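Local coordinates for alpha-acetolactate decarboxylase (Bacillus subtilis subsp. subtilis str. 168, PDB 5XNE), which converts acetolactate into acetoin and carbon dioxide, a step on the route from pyruvate to butane-2,3-diol, at residues E138-K141 with T142-I145. Numbering follows the deposited sequence.
Sequences EAVK and TQPI
A chi1 of 73° sets Gln143 CG between its own backbone N and carbonyl carbon, and the extended chain beyond it runs back alongside Val140, the two side chains pointing the same way. The amide thereby lies against the valine, with Gln143 OE1 3.4 Å from Val140 CB, while Gln143 CG passes 3.2 Å from Val140 O. That carbonyl oxygen accepts a hydrogen bond from Gln143 N at 3.0 Å, with an N-H...O angle of 161°; Gln143 NE2, although 3.3 Å from Val140 O, is too poorly aimed to bond. Gln143 OE1 accepts a hydrogen bond from Arg124 NH1 of strand 117-124, a residue the Val140 side chain also touches. Cutting Gln143 back to an alanine would probably leave Arg124 NH1 without this acceptor and uncover one flank of buried Val140. At the exposed side, the extended Lys141 chain reaches back so that NZ meets Glu138 OE1 at 2.6 Å, a salt bridge on the syn side of the carboxylate, tilted 24° from its plane. With Lys141 and Thr142 at its corners, the chain from Val140 to Gln143 illustrates a type I beta turn, here leading from helix 136-139 toward strand 145-149.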
ATOM      1  N   GLU B 138     -10.028  18.538  12.331  1.00 20.38           N
ATOM      2  CA  GLU B 138     -10.374  19.913  12.686  1.00 20.19           C
ATOM      3  C   GLU B 138     -10.621  20.761  11.452  1.00 20.17           C
ATOM      4  O   GLU B 138     -11.527  21.595  11.431  1.00 21.53           O
ATOM      5  CB  GLU B 138      -9.269  20.549  13.539  1.00 21.14           C
ATOM      6  CG  GLU B 138      -8.967  19.785  14.816  1.00 27.52           C
ATOM      7  CD  GLU B 138     -10.206  19.527  15.665  1.00 33.74           C
ATOM      8  OE1 GLU B 138     -11.115  20.390  15.688  1.00 32.85           O
ATOM      9  OE2 GLU B 138     -10.267  18.455  16.310  1.00 35.25           O
ATOM     10  N   ALA B 139      -9.808  20.549  10.421  1.00 18.24           N
ATOM     11  CA  ALA B 139      -9.870  21.379   9.228  1.00 17.53           C
ATOM     12  C   ALA B 139     -11.200  21.236   8.476  1.00 20.03           C
ATOM     13  O   ALA B 139     -11.655  22.191   7.843  1.00 23.24           O
ATOM     14  CB  ALA B 139      -8.699  21.054   8.295  1.00 18.14           C
ATOM     15  N   VAL B 140     -11.829  20.063   8.543  1.00 17.77           N
ATOM     16  CA  VAL B 140     -13.053  19.847   7.764  1.00 20.88           C
ATOM     17  C   VAL B 140     -14.320  20.295   8.483  1.00 22.34           C
ATOM     18  O   VAL B 140     -15.379  20.371   7.868  1.00 22.74           O
ATOM     19  CB  VAL B 140     -13.239  18.369   7.366  1.00 18.98           C
ATOM     20  CG1 VAL B 140     -12.113  17.913   6.432  1.00 20.43           C
ATOM     21  CG2 VAL B 140     -13.336  17.487   8.598  1.00 22.02           C
ATOM     22  N   LYS B 141     -14.216  20.597   9.772  1.00 20.11           N
ATOM     23  CA  LYS B 141     -15.400  20.982  10.541  1.00 25.55           C
ATOM     24  C   LYS B 141     -16.138  22.194   9.955  1.00 26.28           C
ATOM     25  O   LYS B 141     -17.350  22.310  10.117  1.00 28.09           O
ATOM     26  CB  LYS B 141     -15.017  21.253  11.995  1.00 24.11           C
ATOM     27  CG  LYS B 141     -14.701  19.983  12.767  1.00 24.39           C
ATOM     28  CD  LYS B 141     -14.292  20.272  14.204  1.00 31.50           C
ATOM     29  CE  LYS B 141     -14.068  18.982  14.977  1.00 33.06           C
ATOM     30  NZ  LYS B 141     -13.417  19.237  16.293  1.00 37.45           N
ATOM     31  N   THR B 142     -15.428  23.078   9.260  1.00 21.97           N
ATOM     32  CA  THR B 142     -16.064  24.244   8.651  1.00 26.22           C
ATOM     33  C   THR B 142     -16.059  24.206   7.124  1.00 26.59           C
ATOM     34  O   THR B 142     -16.082  25.251   6.473  1.00 26.75           O
ATOM     35  CB  THR B 142     -15.385  25.552   9.093  1.00 31.19           C
ATOM     36  OG1 THR B 142     -14.005  25.523   8.707  1.00 32.08           O
ATOM     37  CG2 THR B 142     -15.497  25.729  10.604  1.00 27.70           C
ATOM     38  N   GLN B 143     -16.022  23.006   6.554  1.00 23.78           N
ATOM     39  CA  GLN B 143     -16.045  22.861   5.103  1.00 24.06           C
ATOM     40  C   GLN B 143     -17.408  23.266   4.536  1.00 21.09           C
ATOM     41  O   GLN B 143     -18.449  23.008   5.144  1.00 23.12           O
ATOM     42  CB  GLN B 143     -15.707  21.420   4.701  1.00 21.89           C
ATOM     43  CG  GLN B 143     -16.826  20.420   4.978  1.00 23.06           C
ATOM     44  CD  GLN B 143     -16.333  18.997   5.175  1.00 21.19           C
ATOM     45  OE1 GLN B 143     -15.295  18.603   4.638  1.00 23.28           O
ATOM     46  NE2 GLN B 143     -17.076  18.219   5.956  1.00 21.41           N
ATOM     47  N   PRO B 144     -17.401  23.930   3.376  1.00 20.92           N
ATOM     48  CA  PRO B 144     -18.644  24.182   2.647  1.00 20.39           C
ATOM     49  C   PRO B 144     -19.247  22.869   2.185  1.00 21.32           C
ATOM     50  O   PRO B 144     -18.523  22.002   1.683  1.00 21.50           O
ATOM     51  CB  PRO B 144     -18.193  25.033   1.459  1.00 22.64           C
ATOM     52  CG  PRO B 144     -16.918  25.631   1.905  1.00 28.19           C
ATOM     53  CD  PRO B 144     -16.255  24.594   2.741  1.00 23.53           C
ATOM     54  N   ILE B 145     -20.548  22.719   2.381  1.00 22.29           N
ATOM     55  CA  ILE B 145     -21.272  21.550   1.906  1.00 20.43           C
ATOM     56  C   ILE B 145     -22.300  22.007   0.890  1.00 21.55           C
ATOM     57  O   ILE B 145     -23.019  22.981   1.114  1.00 26.50           O
ATOM     58  CB  ILE B 145     -21.951  20.793   3.061  1.00 21.77           C
ATOM     59  CG1 ILE B 145     -20.901  20.343   4.081  1.00 28.29           C
ATOM     60  CG2 ILE B 145     -22.735  19.592   2.536  1.00 26.58           C
ATOM     61  CD1 ILE B 145     -21.471  19.527   5.234  1.00 34.07           C
TER